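PDB 5Z06: Exo beta-1,2-glucooligosaccharide sophorohydrolase (non-reducing end) from Parabacteroides distasonis ATCC 8503, which hydrolyses linear beta-1,2-glucan and beta-1,2-glucooligosaccharides of four or more units, releasing sophorose from the non-reducing end. Local coordinates for residues V158-G163 / I172-I177; I205-I210 / Q273-T278; K511-G516 / F549-T554. One frame throughout, in Å; residues are numbered along the deposited sequence.

Interaction 1 (V158-G163 / I172-I177); sequences VALRPG and IYLDDI. With CA (calcium ion), chain C.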
# COMPACT_ATOMS: atom_id res chain seq x y z
N VAL A 158 21.85 1.92 -10.46
CA VAL A 158 22.67 1.68 -11.62
C VAL A 158 23.00 3.06 -12.19
O VAL A 158 22.10 3.81 -12.56
CB VAL A 158 21.91 0.84 -12.65
CG1 VAL A 158 22.68 0.75 -13.95
CG2 VAL A 158 21.69 -0.54 -12.08
N ALA A 159 24.31 3.36 -12.24
CA ALA A 159 24.82 4.65 -12.69
C ALA A 159 25.30 4.57 -14.12
O ALA A 159 25.86 3.55 -14.55
CB ALA A 159 25.95 5.10 -11.79
N LEU A 160 25.08 5.66 -14.86
CA LEU A 160 25.47 5.72 -16.26
C LEU A 160 26.21 7.00 -16.51
O LEU A 160 25.85 8.06 -15.98
CB LEU A 160 24.26 5.62 -17.17
CG LEU A 160 23.50 4.31 -17.03
CD1 LEU A 160 22.09 4.45 -17.56
CD2 LEU A 160 24.23 3.17 -17.72
N ARG A 161 27.26 6.88 -17.32
CA ARG A 161 28.14 7.97 -17.64
C ARG A 161 28.49 7.89 -19.11
O ARG A 161 28.28 6.85 -19.74
CB ARG A 161 29.42 7.89 -16.79
CG ARG A 161 29.36 8.70 -15.51
CD ARG A 161 30.73 9.31 -15.14
NE ARG A 161 30.61 10.11 -13.93
CZ ARG A 161 30.01 11.30 -13.84
NH1 ARG A 161 29.46 11.89 -14.92
NH2 ARG A 161 29.95 11.92 -12.66
N PRO A 162 29.02 9.00 -19.67
CA PRO A 162 29.40 9.00 -21.07
C PRO A 162 30.37 7.88 -21.43
O PRO A 162 31.21 7.47 -20.61
CB PRO A 162 30.10 10.36 -21.25
CG PRO A 162 29.62 11.20 -20.14
CD PRO A 162 29.46 10.24 -19.00
N GLY A 163 30.24 7.37 -22.65
CA GLY A 163 31.32 6.64 -23.28
C GLY A 163 32.17 7.69 -23.96
O GLY A 163 32.43 8.76 -23.40
N ILE A 172 19.26 5.54 -26.51
CA ILE A 172 19.08 4.13 -26.21
C ILE A 172 17.94 3.99 -25.20
O ILE A 172 17.64 4.92 -24.44
CB ILE A 172 20.40 3.45 -25.74
CG1 ILE A 172 20.82 3.95 -24.37
CG2 ILE A 172 21.49 3.70 -26.80
CD1 ILE A 172 22.10 3.34 -23.84
N TYR A 173 17.30 2.84 -25.23
CA TYR A 173 16.28 2.52 -24.28
C TYR A 173 16.78 1.43 -23.36
O TYR A 173 17.44 0.49 -23.80
CB TYR A 173 15.03 2.08 -25.00
CG TYR A 173 14.57 3.09 -25.99
CD1 TYR A 173 13.75 4.15 -25.61
CD2 TYR A 173 14.96 3.02 -27.33
CE1 TYR A 173 13.31 5.08 -26.54
CE2 TYR A 173 14.53 3.95 -28.25
CZ TYR A 173 13.70 4.97 -27.86
OH TYR A 173 13.29 5.90 -28.76
N LEU A 174 16.48 1.58 -22.08
CA LEU A 174 16.86 0.64 -21.04
C LEU A 174 15.59 0.15 -20.40
O LEU A 174 14.73 0.95 -20.01
CB LEU A 174 17.74 1.31 -20.01
CG LEU A 174 18.89 2.12 -20.59
CD1 LEU A 174 19.60 2.81 -19.43
CD2 LEU A 174 19.86 1.25 -21.38
N ASP A 175 15.47 -1.16 -20.31
CA ASP A 175 14.37 -1.80 -19.67
C ASP A 175 14.88 -2.99 -18.83
O ASP A 175 16.00 -3.48 -19.04
CB ASP A 175 13.37 -2.28 -20.74
CG ASP A 175 11.97 -2.39 -20.21
OD1 ASP A 175 11.74 -2.05 -19.04
OD2 ASP A 175 11.08 -2.81 -20.97
N ASP A 176 14.07 -3.41 -17.89
CA ASP A 176 14.31 -4.62 -17.10
C ASP A 176 15.69 -4.67 -16.48
O ASP A 176 16.42 -5.67 -16.60
CB ASP A 176 13.99 -5.81 -17.95
CG ASP A 176 12.62 -5.70 -18.52
OD1 ASP A 176 11.69 -5.42 -17.73
OD2 ASP A 176 12.47 -5.82 -19.74
N ILE A 177 16.02 -3.58 -15.81
CA ILE A 177 17.28 -3.39 -15.13
C ILE A 177 17.08 -4.03 -13.78
O ILE A 177 16.25 -3.59 -12.97
CB ILE A 177 17.62 -1.92 -14.96
CG1 ILE A 177 17.51 -1.18 -16.30
CG2 ILE A 177 19.02 -1.80 -14.38
CD1 ILE A 177 17.65 0.30 -16.21
CA CA C . 9.31 -2.41 -19.12

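Interaction 2 (I205-I210 / Q273-T278); sequences IDIKWI and QTVSAT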
# COMPACT_ATOMS: atom_id res chain seq x y z
N ILE A 205 -10.74 -3.07 -17.57
CA ILE A 205 -11.07 -4.46 -17.54
C ILE A 205 -10.09 -5.15 -16.62
O ILE A 205 -8.89 -4.97 -16.73
CB ILE A 205 -11.03 -5.10 -18.94
CG1 ILE A 205 -11.99 -4.35 -19.85
CG2 ILE A 205 -11.37 -6.59 -18.83
CD1 ILE A 205 -11.94 -4.76 -21.30
N ASP A 206 -10.64 -5.93 -15.71
CA ASP A 206 -9.84 -6.74 -14.82
C ASP A 206 -9.81 -8.13 -15.36
O ASP A 206 -10.87 -8.71 -15.62
CB ASP A 206 -10.48 -6.76 -13.43
CG ASP A 206 -10.21 -5.50 -12.67
OD1 ASP A 206 -9.07 -5.01 -12.78
OD2 ASP A 206 -11.13 -5.03 -11.95
N ILE A 207 -8.62 -8.68 -15.51
CA ILE A 207 -8.48 -10.09 -15.78
C ILE A 207 -7.83 -10.75 -14.59
O ILE A 207 -7.11 -10.11 -13.82
CB ILE A 207 -7.76 -10.40 -17.12
CG1 ILE A 207 -6.28 -10.04 -17.07
CG2 ILE A 207 -8.50 -9.69 -18.26
CD1 ILE A 207 -5.52 -10.32 -18.37
N LYS A 208 -8.12 -12.03 -14.44
CA LYS A 208 -7.65 -12.84 -13.34
C LYS A 208 -7.39 -14.23 -13.88
O LYS A 208 -8.14 -14.74 -14.74
CB LYS A 208 -8.71 -12.92 -12.23
CG LYS A 208 -8.15 -13.49 -10.92
CD LYS A 208 -9.23 -13.92 -9.92
CE LYS A 208 -8.61 -14.50 -8.65
NZ LYS A 208 -7.84 -15.76 -8.84
N TRP A 209 -6.35 -14.85 -13.34
CA TRP A 209 -5.95 -16.17 -13.74
C TRP A 209 -5.51 -16.99 -12.52
O TRP A 209 -5.31 -16.43 -11.43
CB TRP A 209 -4.86 -16.06 -14.81
CG TRP A 209 -3.62 -15.33 -14.35
CD1 TRP A 209 -2.61 -15.85 -13.61
CD2 TRP A 209 -3.28 -13.95 -14.57
NE1 TRP A 209 -1.64 -14.90 -13.38
CE2 TRP A 209 -2.03 -13.72 -13.95
CE3 TRP A 209 -3.90 -12.89 -15.25
CZ2 TRP A 209 -1.39 -12.47 -13.97
CZ3 TRP A 209 -3.26 -11.65 -15.28
CH2 TRP A 209 -2.02 -11.45 -14.64
N ILE A 210 -5.41 -18.31 -12.70
CA ILE A 210 -4.91 -19.23 -11.67
C ILE A 210 -3.67 -19.85 -12.26
O ILE A 210 -3.72 -20.31 -13.40
CB ILE A 210 -5.89 -20.39 -11.36
CG1 ILE A 210 -7.33 -19.89 -11.17
CG2 ILE A 210 -5.44 -21.16 -10.12
CD1 ILE A 210 -8.31 -20.70 -11.99
N GLN A 273 -6.62 -19.49 -22.45
CA GLN A 273 -7.81 -19.21 -23.25
C GLN A 273 -7.95 -17.68 -23.36
O GLN A 273 -7.37 -16.92 -22.57
CB GLN A 273 -9.09 -19.88 -22.68
CG GLN A 273 -9.60 -19.34 -21.34
CD GLN A 273 -11.12 -19.49 -21.14
OE1 GLN A 273 -11.84 -20.01 -22.00
NE2 GLN A 273 -11.61 -19.02 -19.98
N THR A 274 -8.67 -17.25 -24.37
CA THR A 274 -8.92 -15.84 -24.58
C THR A 274 -10.19 -15.46 -23.84
O THR A 274 -11.18 -16.18 -23.90
CB THR A 274 -9.01 -15.52 -26.08
OG1 THR A 274 -7.72 -15.71 -26.66
CG2 THR A 274 -9.46 -14.08 -26.32
N VAL A 275 -10.15 -14.34 -23.15
CA VAL A 275 -11.34 -13.78 -22.50
C VAL A 275 -11.54 -12.40 -23.06
O VAL A 275 -10.58 -11.78 -23.52
CB VAL A 275 -11.22 -13.73 -20.96
CG1 VAL A 275 -11.09 -15.14 -20.42
CG2 VAL A 275 -10.04 -12.87 -20.49
N SER A 276 -12.77 -11.91 -23.02
CA SER A 276 -13.05 -10.55 -23.44
C SER A 276 -14.09 -9.88 -22.57
O SER A 276 -14.83 -10.53 -21.84
CB SER A 276 -13.50 -10.50 -24.90
OG SER A 276 -14.71 -11.22 -25.08
N ALA A 277 -14.12 -8.56 -22.67
CA ALA A 277 -15.17 -7.80 -22.03
C ALA A 277 -15.24 -6.45 -22.66
O ALA A 277 -14.33 -6.03 -23.38
CB ALA A 277 -14.89 -7.67 -20.55
N THR A 278 -16.33 -5.76 -22.39
CA THR A 278 -16.55 -4.44 -22.95
C THR A 278 -16.89 -3.52 -21.81
O THR A 278 -17.78 -3.84 -21.03
CB THR A 278 -17.71 -4.46 -23.95
OG1 THR A 278 -17.49 -5.52 -24.88
CG2 THR A 278 -17.82 -3.10 -24.69

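Interaction 3 (K511-G516 / F549-T554); sequences KMYTNG and FTDKYT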
# COMPACT_ATOMS: atom_id res chain seq x y z
N LYS A 511 -3.78 20.56 22.13
CA LYS A 511 -2.95 20.00 23.18
C LYS A 511 -3.78 19.69 24.46
O LYS A 511 -3.39 18.83 25.23
CB LYS A 511 -1.74 20.89 23.49
CG LYS A 511 -2.07 22.14 24.27
CD LYS A 511 -0.81 22.94 24.54
CE LYS A 511 -1.09 24.00 25.58
NZ LYS A 511 0.18 24.63 26.01
N MET A 512 -4.90 20.37 24.65
CA MET A 512 -5.83 20.09 25.77
C MET A 512 -6.85 18.98 25.47
O MET A 512 -7.85 18.85 26.17
CB MET A 512 -6.60 21.38 26.17
CG MET A 512 -5.74 22.57 26.58
SD MET A 512 -4.59 22.09 27.87
CE MET A 512 -5.67 21.93 29.30
N TYR A 513 -6.58 18.19 24.43
CA TYR A 513 -7.52 17.21 23.84
C TYR A 513 -8.59 17.91 23.07
O TYR A 513 -8.76 17.68 21.86
CB TYR A 513 -8.14 16.22 24.83
CG TYR A 513 -8.99 15.22 24.10
CD1 TYR A 513 -8.41 14.20 23.36
CD2 TYR A 513 -10.37 15.34 24.09
CE1 TYR A 513 -9.20 13.28 22.67
CE2 TYR A 513 -11.16 14.44 23.39
CZ TYR A 513 -10.56 13.42 22.68
OH TYR A 513 -11.39 12.57 22.00
N THR A 514 -9.36 18.71 23.79
CA THR A 514 -10.16 19.76 23.19
C THR A 514 -9.27 20.75 22.45
O THR A 514 -8.08 20.94 22.76
CB THR A 514 -10.91 20.56 24.24
OG1 THR A 514 -9.99 20.97 25.26
CG2 THR A 514 -12.02 19.73 24.84
N ASN A 515 -9.87 21.40 21.47
CA ASN A 515 -9.12 22.26 20.58
C ASN A 515 -9.82 23.63 20.62
O ASN A 515 -9.27 24.59 21.15
CB ASN A 515 -9.06 21.62 19.19
CG ASN A 515 -8.31 22.45 18.18
OD1 ASN A 515 -8.42 23.68 18.15
ND2 ASN A 515 -7.56 21.78 17.30
N GLY A 516 -11.02 23.70 20.04
CA GLY A 516 -11.78 24.94 20.02
C GLY A 516 -11.41 25.95 18.96
O GLY A 516 -12.10 26.95 18.82
N PHE A 549 -21.38 7.87 19.55
CA PHE A 549 -20.51 8.10 20.66
C PHE A 549 -20.28 9.57 20.78
O PHE A 549 -19.83 10.24 19.83
CB PHE A 549 -19.20 7.38 20.57
CG PHE A 549 -18.32 7.68 21.73
CD1 PHE A 549 -18.74 7.36 23.02
CD2 PHE A 549 -17.11 8.32 21.56
CE1 PHE A 549 -17.96 7.67 24.12
CE2 PHE A 549 -16.33 8.63 22.66
CZ PHE A 549 -16.75 8.32 23.94
N THR A 550 -20.58 10.04 21.98
CA THR A 550 -20.47 11.41 22.37
C THR A 550 -19.86 11.40 23.74
O THR A 550 -20.40 10.78 24.63
CB THR A 550 -21.87 12.03 22.40
OG1 THR A 550 -22.50 11.75 21.15
CG2 THR A 550 -21.81 13.52 22.59
N ASP A 551 -18.71 12.05 23.89
CA ASP A 551 -18.08 12.24 25.20
C ASP A 551 -18.48 13.62 25.72
O ASP A 551 -19.39 14.26 25.17
CB ASP A 551 -16.56 12.00 25.12
CG ASP A 551 -15.80 13.03 24.27
OD1 ASP A 551 -16.32 14.11 23.90
OD2 ASP A 551 -14.65 12.75 23.98
N LYS A 552 -17.83 14.10 26.78
CA LYS A 552 -18.21 15.40 27.35
C LYS A 552 -17.89 16.60 26.43
O LYS A 552 -18.49 17.65 26.56
CB LYS A 552 -17.62 15.56 28.75
CG LYS A 552 -16.15 15.90 28.86
CD LYS A 552 -15.60 15.55 30.27
CE LYS A 552 -14.63 16.57 30.85
NZ LYS A 552 -15.34 17.65 31.60
N TYR A 553 -17.00 16.39 25.47
CA TYR A 553 -16.55 17.43 24.54
C TYR A 553 -17.29 17.54 23.21
O TYR A 553 -17.55 18.63 22.75
CB TYR A 553 -15.11 17.17 24.21
CG TYR A 553 -14.27 17.05 25.42
CD1 TYR A 553 -14.16 18.11 26.31
CD2 TYR A 553 -13.59 15.89 25.71
CE1 TYR A 553 -13.37 18.02 27.45
CE2 TYR A 553 -12.80 15.79 26.83
CZ TYR A 553 -12.69 16.86 27.70
OH TYR A 553 -11.89 16.74 28.82
N THR A 554 -17.59 16.42 22.59
CA THR A 554 -18.19 16.43 21.27
C THR A 554 -18.82 15.09 20.96
O THR A 554 -18.42 14.06 21.52
CB THR A 554 -17.13 16.75 20.16
OG1 THR A 554 -17.76 16.84 18.87
CG2 THR A 554 -16.00 15.69 20.11

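Interaction 1 (V158-G163 / I172-I177)
L160 and L174 meet tip to tip between two antiparallel sheets that lie face to face as a beta-sandwich, 158-161 belonging to one sheet and 172-177 to the other. From CB of L160 the chain leaves with CG anti to the carbonyl carbon (chi1 -61°), directing the isobutyl group at the opposing sheet. Neither CB nor CG comes within contact distance of 172-177; the branch beyond them divides the work. CD1 makes the touch, 3.5 Å from L174 CD1, while CD2 has no such partner there, and the side chain also packs on I70 of the adjacent strand 65-71. Leucine suits this place because its length spans a wide gap between backbones. A little further along, beta-branched V158 and I177 cross at a slant, V158 CG2 lying 3.7 Å from I177 CG2, with F10 touching both. D176 has a left-handed backbone (phi 51°), a break in the regular strand; D175 and D176 both face away from 158-163, and I177 after them points back toward it. D175 grips the calcium ion with both oxygens, OD1 at 2.5 Å and OD2 at 2.6 Å, beside ligands from E12, N13, T49 and N52. No hydrogen bond links the two segments, so their attraction is apolar packing alone, whereas D175 and D176, on the strand's far side, serve the calcium ion and the polar loop beside it (D176 OD1 bonds T49 OG1).

Interaction 2 (I205-I210 / Q273-T278)
I205 and I207 face A277 and V275 across the interior of a fibronectin type III-like beta-sandwich, in which strand 204-210 is the middle one of a three-stranded sheet and 275-278 edges the four-stranded sheet. The two segments run in opposite senses, pairing I205 with A277 and I207 with V275, yet no hydrogen bond joins them, as expected of strands in facing sheets. I205 uses two branches at once. Its CG2, anti to the backbone N, points at the methyl of A277, with CG2 and A277 CB 4.1 Å apart, while the CG1 arm carries CD1 to 3.4 Å from A277 O. The small alanine lets the sheets come close here, and the long isoleucine can therefore reach past its CB to the backbone. At the other pair the side chains slant across one another, and I207 CG2 meets V275 CG2 at 4.2 Å, a looser touch between two beta-branched residues well suited to extended backbone. Neighbours finish the packing: L195 touches V275, A200 touches A277, and V259 touches I207. Between the inward isoleucines D206 turns to the other side, where it forms a salt bridge with R297. The remaining branch of I207 is occupied too: CG1 lies in the plane of the W209 indole at its edge, 3.9 Å from W209 CZ3.

Interaction 3 (K511-G516 / F549-T554)
Y513 reaches Y553 from the middle of a classic gamma turn, an uncommon backbone state (phi 73°, psi -62°) in which T514 N makes a weak bond to M512 O. With CG anti to the backbone N, the Y513 ring extends toward 549-554 and meets the second tyrosine obliquely, the planes inclined at 49° and Y513 CD2 lying 3.6 Å from Y553 CD2. Y553 CD2 sits at the edge of the Y513 ring. The T514 CG2 methyl lies over one face of the Y553 ring, though modelled too close for its exact position to be trusted, and K552 CG, 3.6 Å above the plane, covers the other; threonine suits its place because OG1 bonds back to M512 O. The polar ends are linked indirectly: Y513 OH is 3.8 Å from D551 OD2, too far for a bond, but Y556 OH is hydrogen-bonded to both. D551 also shapes its own loop. Its OD1 accepts from Y553 N at 2.9 Å, above the carboxylate plane, in an Asx turn, and from T554 N at 2.9 Å nearly along the C-O direction. Replacing D551 with an alanine would probably leave these two amides, and the hydroxyls of Y486 and Y556, without the carboxylate they share, freeing the loop that presents Y553. Aromatic carbon does the direct touching, while a carboxylate and tyrosine hydroxyls supply the directional bonds behind it.

Overall arrangement
From the N terminus the contacts follow in series, none nesting within or crossing another. Interaction 1 comes first and closes a short loop of eight residues, tying the two sheets of the calcium-bearing beta-sandwich. Interaction 2 encloses 62 residues, joining the second strand of the next, smaller sandwich to its last, so that four of that module's seven strands lie between its segments. Interaction 3, bridging 32 residues, joins two loops of the helix-rich glycoamylase-like region. The nearest atoms of interactions 1 and 2 are about 15 Å apart; interaction 3 lies across the chain's centre from both, with nearest atoms about 45 and 36 Å away.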